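Local coordinates for cellulose hydrolase (Bacillus licheniformis, PDB 4YZT), which hydrolyses internal beta-1,4-glucosidic bonds of cellulose, as a family 5 endoglucanase built from three modules, at residues F148-E153 with G186-R192; M171-N175 with H208-P212; K462-V466 with D493-K497; D500-K504 with T516-E520. One frame throughout, in Å; residues are numbered along the deposited sequence.

Contact 1 of 4, residues F148-E153 with G186-R192; sequences FKNKSE and GGKNGQR
Arg192 makes this a polar contact between two loops of the TIM barrel: from the turn after helix 168-184 it binds backbone carbonyls of the beta turn after helix 130-147. Each loop leads into a strand of the barrel, on the face away from the strands' C-terminal ends. Arginine suits the place because its flat head offers several N-H groups in one plane. A bend at chi3 (-51°) swings that head to the opposite loop. There NH2 gives a nearly straight bond (167°) to Lys151 O at 2.8 Å and a more bent one to Lys149 O at 2.9 Å, standing above that peptide's carbonyl plane. NH1 reaches Ser152 O at 2.9 Å and also Leu155 O. Behind it, NE points at Asn189 OD1, 2.9 Å away, while Asn189 ND2 is held by Thr185 and Ala145, so the amide cannot easily flip. The extended Lys149 chain runs past this amide and brings CE within 3.2 Å of Gly186 O, NZ ending on Thr185 O. A CB at Gly187 would probably crowd that CE, which fits glycine here, as does its positive phi. Lys188 NZ meets Glu153 through a water that accepts from NZ at 2.8 Å and donates to OE2 at 3.0 Å. All five guanidinium N-H groups thus have an acceptor, and the arginine's charge is probably balanced largely by peptide dipoles.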
loop_
_atom_site.group_PDB
_atom_site.type_symbol
_atom_site.label_atom_id
_atom_site.label_comp_id
_atom_site.label_asym_id
_atom_site.label_seq_id
_atom_site.Cartn_x
_atom_site.Cartn_y
_atom_site.Cartn_z
ATOM N N PHE A 148 10.878 21.394 17.150
ATOM C CA PHE A 148 11.628 20.972 15.969
ATOM C C PHE A 148 12.144 22.152 15.139
ATOM O O PHE A 148 12.612 21.975 14.017
ATOM C CB PHE A 148 10.744 20.045 15.117
ATOM C CG PHE A 148 10.483 18.709 15.768
ATOM C CD1 PHE A 148 11.352 17.642 15.551
ATOM C CD2 PHE A 148 9.390 18.524 16.611
ATOM C CE1 PHE A 148 11.125 16.391 16.154
ATOM C CE2 PHE A 148 9.157 17.284 17.217
ATOM C CZ PHE A 148 10.036 16.218 16.992
ATOM N N LYS A 149 12.077 23.345 15.718
ATOM C CA LYS A 149 12.461 24.586 15.035
ATOM C C LYS A 149 13.879 24.577 14.426
ATOM O O LYS A 149 14.105 25.109 13.333
ATOM C CB LYS A 149 12.337 25.751 16.019
ATOM C CG LYS A 149 12.872 27.076 15.488
ATOM C CD LYS A 149 12.632 28.221 16.469
ATOM C CE LYS A 149 13.296 29.498 15.972
ATOM N NZ LYS A 149 13.028 30.678 16.857
ATOM N N ASN A 150 14.821 23.957 15.132
ATOM C CA ASN A 150 16.233 24.047 14.788
ATOM C C ASN A 150 16.779 22.853 14.032
ATOM O O ASN A 150 17.991 22.775 13.772
ATOM C CB ASN A 150 17.040 24.257 16.063
ATOM C CG ASN A 150 16.687 25.552 16.738
ATOM O OD1 ASN A 150 16.599 26.596 16.082
ATOM N ND2 ASN A 150 16.436 25.498 18.041
ATOM N N LYS A 151 15.888 21.922 13.686
ATOM C CA LYS A 151 16.255 20.762 12.890
ATOM C C LYS A 151 16.610 21.158 11.461
ATOM O O LYS A 151 16.136 22.185 10.957
ATOM C CB LYS A 151 15.119 19.746 12.881
ATOM C CG LYS A 151 14.701 19.268 14.280
ATOM C CD LYS A 151 15.852 18.523 14.987
ATOM C CE LYS A 151 15.410 18.084 16.393
ATOM N NZ LYS A 151 16.484 17.372 17.164
ATOM N N SER A 152 17.420 20.345 10.793
ATOM C CA SER A 152 17.850 20.699 9.445
ATOM C C SER A 152 16.664 20.789 8.481
ATOM O O SER A 152 15.542 20.319 8.777
ATOM C CB SER A 152 18.879 19.700 8.922
ATOM O OG SER A 152 18.301 18.751 8.036
ATOM N N GLU A 153 16.932 21.389 7.324
ATOM C CA GLU A 153 15.922 21.629 6.295
ATOM C C GLU A 153 15.417 20.336 5.646
ATOM O O GLU A 153 14.495 20.375 4.822
ATOM C CB GLU A 153 16.495 22.563 5.217
ATOM C CG GLU A 153 17.671 21.938 4.452
ATOM C CD GLU A 153 18.476 22.942 3.624
ATOM O OE1 GLU A 153 17.926 23.526 2.663
ATOM O OE2 GLU A 153 19.669 23.144 3.938
ATOM N N GLY A 186 9.739 31.536 13.748
ATOM C CA GLY A 186 10.980 32.074 13.205
ATOM C C GLY A 186 12.143 31.099 13.062
ATOM O O GLY A 186 11.955 29.886 13.065
ATOM N N GLY A 187 13.358 31.638 12.946
ATOM C CA GLY A 187 14.532 30.806 12.702
ATOM C C GLY A 187 14.360 29.958 11.448
ATOM O O GLY A 187 13.856 30.449 10.438
ATOM N N LYS A 188 14.759 28.689 11.503
ATOM C CA LYS A 188 14.636 27.814 10.337
ATOM C C LYS A 188 13.176 27.498 9.969
ATOM O O LYS A 188 12.897 27.103 8.832
ATOM C CB LYS A 188 15.416 26.510 10.554
ATOM C CG LYS A 188 16.936 26.720 10.587
ATOM C CD LYS A 188 17.705 25.401 10.720
ATOM C CE LYS A 188 17.600 24.544 9.458
ATOM N NZ LYS A 188 18.601 24.920 8.411
ATOM N N ASN A 189 12.247 27.682 10.909
ATOM C CA ASN A 189 10.831 27.493 10.605
ATOM C C ASN A 189 10.325 28.585 9.667
ATOM O O ASN A 189 9.239 28.475 9.095
ATOM C CB ASN A 189 9.991 27.468 11.885
ATOM C CG ASN A 189 10.074 26.138 12.604
ATOM O OD1 ASN A 189 10.633 25.183 12.076
ATOM N ND2 ASN A 189 9.493 26.060 13.800
ATOM N N GLY A 190 11.118 29.643 9.511
ATOM C CA GLY A 190 10.787 30.694 8.564
ATOM C C GLY A 190 10.835 30.191 7.134
ATOM O O GLY A 190 10.088 30.663 6.272
ATOM N N GLN A 191 11.703 29.217 6.878
ATOM C CA GLN A 191 11.869 28.706 5.523
ATOM C C GLN A 191 11.576 27.218 5.382
ATOM O O GLN A 191 11.680 26.664 4.281
ATOM C CB GLN A 191 13.293 28.988 5.032
ATOM C CG GLN A 191 13.634 30.471 4.963
ATOM C CD GLN A 191 12.783 31.204 3.943
ATOM O OE1 GLN A 191 12.545 30.705 2.837
ATOM N NE2 GLN A 191 12.313 32.391 4.307
ATOM N N ARG A 192 11.204 26.562 6.477
ATOM C CA ARG A 192 10.972 25.121 6.423
ATOM C C ARG A 192 9.847 24.785 5.443
ATOM O O ARG A 192 8.863 25.523 5.342
ATOM C CB ARG A 192 10.650 24.569 7.813
ATOM C CG ARG A 192 10.598 23.045 7.857
ATOM C CD ARG A 192 10.441 22.516 9.275
ATOM N NE ARG A 192 11.431 23.095 10.163
ATOM C CZ ARG A 192 12.707 22.718 10.220
ATOM N NH1 ARG A 192 13.163 21.760 9.427
ATOM N NH2 ARG A 192 13.530 23.317 11.062
HETATM O O HOH W 1 16.225 27.902 13.728
HETATM O O HOH W 2 19.463 22.675 6.941
#

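Contact 2 of 4, residues M171-N175 with H208-P212; sequences MNLLN and HSFEP
Asn172 and Glu211, their CA atoms 6.6 Å apart, mark where the extended chain leaving helix 203-208 passes along the flank of helix 168-184. The asparagine amide reads that chain as a neighbouring strand would, matching a C=O and an N-H two residues apart. Its ND2 donates to Ser209 O at 3.2 Å, lying in the carbonyl plane, and its OD1 accepts from Glu211 N at 3.2 Å in an almost straight bond (170°), although this N-H comes from above the amide plane. With CG anti to the carbonyl carbon (chi1 -72°), the amide leans out from the helix to meet the chain. OD1 takes a second bond from a water at 2.9 Å, which also donates to Glu211 O at 2.8 Å and accepts from Asn175 ND2 at 2.8 Å. Asn175, one helical turn on, sets ND2 against the edge of the Phe210 ring, 3.7 Å from CE1, with amide and ring planes 67° apart. A leucine in place of Asn172 would probably leave Ser209 O and Glu211 N without their mates and cost the water one of its three partners. Asn175 ND2 also binds Gly197 O, and both Asn175 and Phe210 rest on Val196 of strand 194-196, while Leu173 and Leu174 turn to helix 130-147, so the loop packs beside a helix that itself packs against the barrel.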
loop_
_atom_site.group_PDB
_atom_site.type_symbol
_atom_site.label_atom_id
_atom_site.label_comp_id
_atom_site.label_asym_id
_atom_site.label_seq_id
_atom_site.Cartn_x
_atom_site.Cartn_y
_atom_site.Cartn_z
ATOM N N MET A 171 -10.989 24.397 5.875
ATOM C CA MET A 171 -9.737 23.747 5.529
ATOM C C MET A 171 -8.694 24.779 5.115
ATOM O O MET A 171 -7.548 24.746 5.558
ATOM C CB MET A 171 -9.944 22.750 4.396
ATOM C CG MET A 171 -8.642 22.153 3.901
ATOM S SD MET A 171 -8.099 20.759 4.911
ATOM C CE MET A 171 -6.564 21.354 5.582
ATOM N N ASN A 172 -9.099 25.695 4.249
ATOM C CA ASN A 172 -8.177 26.722 3.798
ATOM C C ASN A 172 -7.774 27.662 4.940
ATOM O O ASN A 172 -6.613 28.074 5.029
ATOM C CB ASN A 172 -8.778 27.485 2.618
ATOM C CG ASN A 172 -8.804 26.644 1.337
ATOM O OD1 ASN A 172 -7.907 25.822 1.087
ATOM N ND2 ASN A 172 -9.835 26.842 0.524
ATOM N N LEU A 173 -8.717 27.965 5.832
ATOM C CA LEU A 173 -8.415 28.739 7.032
ATOM C C LEU A 173 -7.426 27.994 7.916
ATOM O O LEU A 173 -6.492 28.588 8.453
ATOM C CB LEU A 173 -9.691 29.045 7.837
ATOM C CG LEU A 173 -9.491 29.677 9.225
ATOM C CD1 LEU A 173 -8.826 31.034 9.099
ATOM C CD2 LEU A 173 -10.809 29.810 9.997
ATOM N N LEU A 174 -7.646 26.692 8.073
ATOM C CA LEU A 174 -6.833 25.893 8.972
ATOM C C LEU A 174 -5.404 25.885 8.449
ATOM O O LEU A 174 -4.467 26.070 9.215
ATOM C CB LEU A 174 -7.389 24.471 9.092
ATOM C CG LEU A 174 -6.712 23.437 10.000
ATOM C CD1 LEU A 174 -7.706 22.314 10.319
ATOM C CD2 LEU A 174 -5.472 22.847 9.348
ATOM N N ASN A 175 -5.245 25.668 7.146
ATOM C CA ASN A 175 -3.908 25.671 6.540
ATOM C C ASN A 175 -3.179 26.987 6.766
ATOM O O ASN A 175 -1.996 26.996 7.136
ATOM C CB ASN A 175 -3.988 25.387 5.037
ATOM C CG ASN A 175 -4.241 23.927 4.734
ATOM O OD1 ASN A 175 -4.038 23.065 5.591
ATOM N ND2 ASN A 175 -4.663 23.634 3.505
ATOM N N HIS A 208 -10.008 21.546 -6.933
ATOM C CA HIS A 208 -11.266 22.288 -7.080
ATOM C C HIS A 208 -11.727 23.121 -5.891
ATOM O O HIS A 208 -12.539 24.029 -6.064
ATOM C CB HIS A 208 -12.391 21.317 -7.443
ATOM C CG HIS A 208 -12.121 20.531 -8.685
ATOM N ND1 HIS A 208 -11.835 21.127 -9.895
ATOM C CD2 HIS A 208 -12.088 19.197 -8.904
ATOM C CE1 HIS A 208 -11.628 20.191 -10.805
ATOM N NE2 HIS A 208 -11.778 19.011 -10.229
ATOM N N SER A 209 -11.249 22.816 -4.691
ATOM C CA SER A 209 -11.732 23.513 -3.497
ATOM C C SER A 209 -10.589 24.154 -2.717
ATOM O O SER A 209 -10.763 25.112 -1.957
ATOM C CB SER A 209 -12.496 22.539 -2.605
ATOM O OG SER A 209 -13.364 21.732 -3.386
ATOM N N PHE A 210 -9.411 23.611 -2.927
ATOM C CA PHE A 210 -8.202 24.067 -2.270
ATOM C C PHE A 210 -7.726 25.392 -2.846
ATOM O O PHE A 210 -7.869 25.640 -4.042
ATOM C CB PHE A 210 -7.139 22.985 -2.438
ATOM C CG PHE A 210 -5.773 23.364 -1.962
ATOM C CD1 PHE A 210 -5.435 23.261 -0.623
ATOM C CD2 PHE A 210 -4.798 23.753 -2.865
ATOM C CE1 PHE A 210 -4.157 23.568 -0.191
ATOM C CE2 PHE A 210 -3.514 24.069 -2.433
ATOM C CZ PHE A 210 -3.197 23.971 -1.098
ATOM N N GLU A 211 -7.168 26.248 -1.995
ATOM C CA GLU A 211 -6.396 27.388 -2.484
ATOM C C GLU A 211 -5.072 27.449 -1.731
ATOM O O GLU A 211 -5.051 27.349 -0.504
ATOM C CB GLU A 211 -7.169 28.703 -2.337
ATOM C CG GLU A 211 -8.330 28.847 -3.312
ATOM C CD GLU A 211 -7.899 28.734 -4.778
ATOM O OE1 GLU A 211 -6.879 29.346 -5.160
ATOM O OE2 GLU A 211 -8.582 28.025 -5.549
ATOM N N PRO A 212 -3.960 27.598 -2.468
ATOM C CA PRO A 212 -2.630 27.614 -1.845
ATOM C C PRO A 212 -2.464 28.789 -0.886
ATOM O O PRO A 212 -2.846 29.913 -1.224
ATOM C CB PRO A 212 -1.672 27.766 -3.040
ATOM C CG PRO A 212 -2.485 27.502 -4.259
ATOM C CD PRO A 212 -3.897 27.866 -3.913
HETATM O O HOH W 3 -5.124 25.803 1.851
#

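Contact 3 of 4, residues K462-V466 with D493-K497; sequences KLATV and DFYEK
Leu463 N donates to Glu496 OE2 over 3.2 Å, a fairly straight bond (164°) that meets the carboxylate on its syn side but somewhat out of its plane. Glu496 can span the gap because its chain is fully extended; its aliphatic part lies beside the leucine, Glu496 CB 3.9 Å from Leu463 CD2. The two strands run antiparallel (179°) with axes 7.9 Å apart, and apolar side chains fill the space between them. Phe494 is the centrepiece. Its CG sits between backbone N and carbonyl carbon (chi1 66°), which stands the ring up toward strand 462-466. Val466 lays CG2 over one face, 3.6 Å from the centroid of the Phe494 ring, a CH-pi contact, and Leu463 CD2 approaches Phe494 CD1 obliquely at 3.7 Å. At the far end Phe494 CZ comes to 3.8 Å from Thr465 CA. A serine at Phe494 would probably open a gap beneath Val466 and Leu463 and leave their methyl groups without a ring to pack on. Strand 462-470 pairs with strand 515-522, with a classic beta bulge where Ala464 and Thr465 face Glu520; strand 494-497 pairs with 500-503, so two edge strands of separate sheets meet here.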
loop_
_atom_site.group_PDB
_atom_site.type_symbol
_atom_site.label_atom_id
_atom_site.label_comp_id
_atom_site.label_asym_id
_atom_site.label_seq_id
_atom_site.Cartn_x
_atom_site.Cartn_y
_atom_site.Cartn_z
ATOM N N LYS A 462 -3.516 -20.910 -4.083
ATOM C CA LYS A 462 -3.559 -19.738 -3.214
ATOM C C LYS A 462 -4.921 -19.085 -3.284
ATOM O O LYS A 462 -5.559 -19.063 -4.344
ATOM C CB LYS A 462 -2.485 -18.713 -3.603
ATOM C CG LYS A 462 -1.073 -19.266 -3.707
ATOM C CD LYS A 462 -0.177 -18.273 -4.422
ATOM C CE LYS A 462 1.271 -18.741 -4.448
ATOM N NZ LYS A 462 2.130 -17.736 -5.135
ATOM N N LEU A 463 -5.368 -18.531 -2.168
ATOM C CA LEU A 463 -6.668 -17.861 -2.147
ATOM C C LEU A 463 -6.640 -16.571 -2.976
ATOM O O LEU A 463 -5.709 -15.765 -2.856
ATOM C CB LEU A 463 -7.083 -17.545 -0.715
ATOM C CG LEU A 463 -8.434 -16.845 -0.547
ATOM C CD1 LEU A 463 -9.574 -17.721 -1.076
ATOM C CD2 LEU A 463 -8.627 -16.501 0.920
ATOM N N ALA A 464 -7.652 -16.396 -3.825
ATOM C CA ALA A 464 -7.772 -15.205 -4.659
ATOM C C ALA A 464 -8.898 -14.280 -4.185
ATOM O O ALA A 464 -8.669 -13.101 -3.883
ATOM C CB ALA A 464 -8.004 -15.610 -6.095
ATOM N N THR A 465 -10.116 -14.822 -4.129
ATOM C CA THR A 465 -11.261 -14.071 -3.626
ATOM C C THR A 465 -12.361 -15.051 -3.187
ATOM O O THR A 465 -12.211 -16.264 -3.320
ATOM C CB THR A 465 -11.797 -13.074 -4.693
ATOM O OG1 THR A 465 -12.847 -12.272 -4.125
ATOM C CG2 THR A 465 -12.331 -13.807 -5.901
ATOM N N VAL A 466 -13.450 -14.532 -2.638
ATOM C CA VAL A 466 -14.545 -15.378 -2.181
ATOM C C VAL A 466 -15.877 -14.717 -2.546
ATOM O O VAL A 466 -15.996 -13.505 -2.422
ATOM C CB VAL A 466 -14.513 -15.598 -0.641
ATOM C CG1 VAL A 466 -15.522 -16.686 -0.236
ATOM C CG2 VAL A 466 -13.118 -15.949 -0.156
ATOM N N ASP A 493 -13.926 -9.559 5.382
ATOM C CA ASP A 493 -14.838 -10.690 5.186
ATOM C C ASP A 493 -14.150 -12.053 5.164
ATOM O O ASP A 493 -14.757 -13.061 5.527
ATOM C CB ASP A 493 -15.613 -10.539 3.878
ATOM C CG ASP A 493 -16.531 -9.337 3.875
ATOM O OD1 ASP A 493 -17.003 -8.946 4.962
ATOM O OD2 ASP A 493 -16.803 -8.817 2.773
ATOM N N PHE A 494 -12.904 -12.112 4.692
ATOM C CA PHE A 494 -12.248 -13.416 4.569
ATOM C C PHE A 494 -10.740 -13.313 4.628
ATOM O O PHE A 494 -10.164 -12.252 4.401
ATOM C CB PHE A 494 -12.652 -14.124 3.257
ATOM C CG PHE A 494 -12.175 -13.420 1.995
ATOM C CD1 PHE A 494 -10.873 -13.610 1.517
ATOM C CD2 PHE A 494 -13.025 -12.585 1.286
ATOM C CE1 PHE A 494 -10.430 -12.968 0.370
ATOM C CE2 PHE A 494 -12.591 -11.942 0.126
ATOM C CZ PHE A 494 -11.287 -12.139 -0.334
ATOM N N TYR A 495 -10.098 -14.436 4.914
ATOM C CA TYR A 495 -8.642 -14.507 4.812
ATOM C C TYR A 495 -8.166 -15.946 4.747
ATOM O O TYR A 495 -8.923 -16.888 5.026
ATOM C CB TYR A 495 -7.960 -13.777 5.984
ATOM C CG TYR A 495 -8.333 -14.261 7.373
ATOM C CD1 TYR A 495 -9.513 -13.850 7.992
ATOM C CD2 TYR A 495 -7.486 -15.109 8.082
ATOM C CE1 TYR A 495 -9.844 -14.290 9.282
ATOM C CE2 TYR A 495 -7.815 -15.560 9.375
ATOM C CZ TYR A 495 -8.991 -15.140 9.963
ATOM O OH TYR A 495 -9.308 -15.574 11.238
ATOM N N GLU A 496 -6.910 -16.092 4.332
ATOM C CA GLU A 496 -6.177 -17.348 4.415
ATOM C C GLU A 496 -5.107 -17.217 5.492
ATOM O O GLU A 496 -4.439 -16.185 5.584
ATOM C CB GLU A 496 -5.538 -17.702 3.067
ATOM C CG GLU A 496 -4.644 -18.946 3.112
ATOM C CD GLU A 496 -3.879 -19.212 1.812
ATOM O OE1 GLU A 496 -3.007 -20.116 1.825
ATOM O OE2 GLU A 496 -4.139 -18.536 0.786
ATOM N N LYS A 497 -4.938 -18.247 6.314
ATOM C CA LYS A 497 -3.842 -18.241 7.282
ATOM C C LYS A 497 -3.310 -19.642 7.518
ATOM O O LYS A 497 -4.069 -20.562 7.834
ATOM C CB LYS A 497 -4.277 -17.623 8.615
ATOM C CG LYS A 497 -3.118 -17.467 9.598
ATOM C CD LYS A 497 -3.543 -16.821 10.891
ATOM C CE LYS A 497 -2.356 -16.665 11.831
ATOM N NZ LYS A 497 -1.326 -15.684 11.347
#

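Contact 4 of 4, residues D500-K504 with T516-E520; sequences DLYLK and TFTFE
Leu503 sends its side chain from strand 500-503 against two phenylalanines of strand 516-520. Its CB sets off toward that strand, and with CG anti to the carbonyl carbon (chi1 -71°) the branch point lands 3.8 Å from Phe519 CZ, at the edge of that ring. From there the two methyls divide. CD1 settles over the middle of the Phe517 ring, 3.7 Å from its centroid and only 5° off the normal, a well-centred CH-pi contact in which all six ring carbons lie at nearly equal range. CD2 fills the corner between the rings, 3.9 Å from Phe519 CZ and 4.0 Å from Phe517 CD1. A branched leucine suits this spot because one methyl can sit over a ring face while the other wedges beside it. Two residues back, Leu501 repeats the theme on Phe519: CB lies 4.0 Å from Phe519 CE2, and CD1 comes over the ring's face, 3.9 Å from Phe519 CG. Phe519 is thus met on a face by one leucine and at its edge by the other. Leu488 packs on both Leu503 and Phe517, while Ile454 and Val530 also touch Phe519. The strands cross at 135° with axes 10.0 Å apart, alternate residues of each point inward, and only apolar side-chain contacts join the two strands. This is the facing-sheet core of a beta sandwich, here the C-terminal module, consistent with the carbohydrate-binding modules that accompany such three-module endoglucanases.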
loop_
_atom_site.group_PDB
_atom_site.type_symbol
_atom_site.label_atom_id
_atom_site.label_comp_id
_atom_site.label_asym_id
_atom_site.label_seq_id
_atom_site.Cartn_x
_atom_site.Cartn_y
_atom_site.Cartn_z
ATOM N N ASP A 500 -5.125 -22.632 5.872
ATOM C CA ASP A 500 -6.557 -22.786 6.102
ATOM C C ASP A 500 -7.348 -21.550 5.639
ATOM O O ASP A 500 -6.822 -20.438 5.569
ATOM C CB ASP A 500 -6.825 -23.053 7.590
ATOM C CG ASP A 500 -6.094 -24.284 8.105
ATOM O OD1 ASP A 500 -6.099 -25.328 7.419
ATOM O OD2 ASP A 500 -5.504 -24.206 9.199
ATOM N N LEU A 501 -8.614 -21.765 5.313
ATOM C CA LEU A 501 -9.493 -20.705 4.860
ATOM C C LEU A 501 -10.392 -20.235 5.998
ATOM O O LEU A 501 -10.812 -21.041 6.834
ATOM C CB LEU A 501 -10.341 -21.198 3.685
ATOM C CG LEU A 501 -9.553 -21.780 2.508
ATOM C CD1 LEU A 501 -10.466 -22.523 1.546
ATOM C CD2 LEU A 501 -8.788 -20.672 1.771
ATOM N N TYR A 502 -10.711 -18.941 6.012
ATOM C CA TYR A 502 -11.504 -18.361 7.093
ATOM C C TYR A 502 -12.578 -17.428 6.555
ATOM O O TYR A 502 -12.315 -16.627 5.658
ATOM C CB TYR A 502 -10.611 -17.580 8.062
ATOM C CG TYR A 502 -9.680 -18.431 8.912
ATOM C CD1 TYR A 502 -10.039 -18.804 10.201
ATOM C CD2 TYR A 502 -8.434 -18.833 8.430
ATOM C CE1 TYR A 502 -9.187 -19.575 10.989
ATOM C CE2 TYR A 502 -7.584 -19.606 9.199
ATOM C CZ TYR A 502 -7.962 -19.968 10.480
ATOM O OH TYR A 502 -7.129 -20.736 11.259
ATOM N N LEU A 503 -13.786 -17.544 7.104
ATOM C CA LEU A 503 -14.813 -16.523 6.954
ATOM C C LEU A 503 -14.920 -15.717 8.238
ATOM O O LEU A 503 -15.052 -16.280 9.336
ATOM C CB LEU A 503 -16.175 -17.138 6.632
ATOM C CG LEU A 503 -16.348 -17.733 5.240
ATOM C CD1 LEU A 503 -17.686 -18.428 5.166
ATOM C CD2 LEU A 503 -16.257 -16.619 4.193
ATOM N N LYS A 504 -14.881 -14.403 8.099
ATOM C CA LYS A 504 -14.925 -13.528 9.256
ATOM C C LYS A 504 -16.290 -13.567 9.943
ATOM O O LYS A 504 -17.322 -13.770 9.303
ATOM C CB LYS A 504 -14.567 -12.092 8.848
ATOM C CG LYS A 504 -13.113 -11.931 8.432
ATOM C CD LYS A 504 -12.191 -11.714 9.619
ATOM C CE LYS A 504 -12.375 -10.331 10.189
ATOM N NZ LYS A 504 -11.158 -9.845 10.886
ATOM N N THR A 516 -24.053 -20.712 0.205
ATOM C CA THR A 516 -22.934 -21.375 -0.437
ATOM C C THR A 516 -21.828 -20.356 -0.682
ATOM O O THR A 516 -22.074 -19.304 -1.277
ATOM C CB THR A 516 -23.355 -22.031 -1.775
ATOM O OG1 THR A 516 -24.345 -23.039 -1.525
ATOM C CG2 THR A 516 -22.155 -22.661 -2.474
ATOM N N PHE A 517 -20.625 -20.662 -0.200
ATOM C CA PHE A 517 -19.460 -19.813 -0.418
ATOM C C PHE A 517 -18.501 -20.466 -1.393
ATOM O O PHE A 517 -18.214 -21.658 -1.286
ATOM C CB PHE A 517 -18.747 -19.515 0.899
ATOM C CG PHE A 517 -19.560 -18.678 1.832
ATOM C CD1 PHE A 517 -19.420 -17.305 1.842
ATOM C CD2 PHE A 517 -20.485 -19.270 2.685
ATOM C CE1 PHE A 517 -20.204 -16.523 2.695
ATOM C CE2 PHE A 517 -21.253 -18.508 3.541
ATOM C CZ PHE A 517 -21.116 -17.131 3.542
ATOM N N THR A 518 -18.030 -19.685 -2.355
ATOM C CA THR A 518 -17.069 -20.182 -3.326
ATOM C C THR A 518 -15.725 -19.506 -3.105
ATOM O O THR A 518 -15.579 -18.295 -3.332
ATOM C CB THR A 518 -17.543 -19.947 -4.776
ATOM O OG1 THR A 518 -18.818 -20.577 -4.991
ATOM C CG2 THR A 518 -16.528 -20.511 -5.769
ATOM N N PHE A 519 -14.752 -20.291 -2.647
ATOM C CA PHE A 519 -13.396 -19.799 -2.446
ATOM C C PHE A 519 -12.623 -19.952 -3.750
ATOM O O PHE A 519 -12.186 -21.051 -4.084
ATOM C CB PHE A 519 -12.703 -20.547 -1.296
ATOM C CG PHE A 519 -13.274 -20.227 0.055
ATOM C CD1 PHE A 519 -14.425 -20.856 0.499
ATOM C CD2 PHE A 519 -12.672 -19.279 0.871
ATOM C CE1 PHE A 519 -14.973 -20.550 1.738
ATOM C CE2 PHE A 519 -13.203 -18.969 2.106
ATOM C CZ PHE A 519 -14.365 -19.610 2.544
ATOM N N GLU A 520 -12.477 -18.852 -4.494
ATOM C CA GLU A 520 -11.803 -18.896 -5.787
ATOM C C GLU A 520 -10.303 -18.771 -5.564
ATOM O O GLU A 520 -9.832 -17.909 -4.818
ATOM C CB GLU A 520 -12.323 -17.795 -6.722
ATOM C CG GLU A 520 -13.806 -17.886 -7.018
ATOM C CD GLU A 520 -14.317 -16.806 -7.972
ATOM O OE1 GLU A 520 -13.526 -15.953 -8.440
ATOM O OE2 GLU A 520 -15.532 -16.815 -8.257
#

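Contacts 1 and 2 belong to the catalytic barrel and contacts 3 and 4 to the C-terminal beta sandwich, on the other side of the chain's centre. Contact 2 lies on helix 168-184 and contact 1 on the loop that follows it; their centres are about 23 Å apart, and both are partly buried joints in which side chains read backbone polar groups, with waters bridging. The sandwich pair lie about 6 Å apart between centres and join the same two sheets: strands 494-497 and 500-503 are neighbours in one, 462-470 and 515-522 in the other. Contact 4 is buried and wholly apolar; contact 3, at the sheets' edges, adds one carboxylate bond to its aromatic packing.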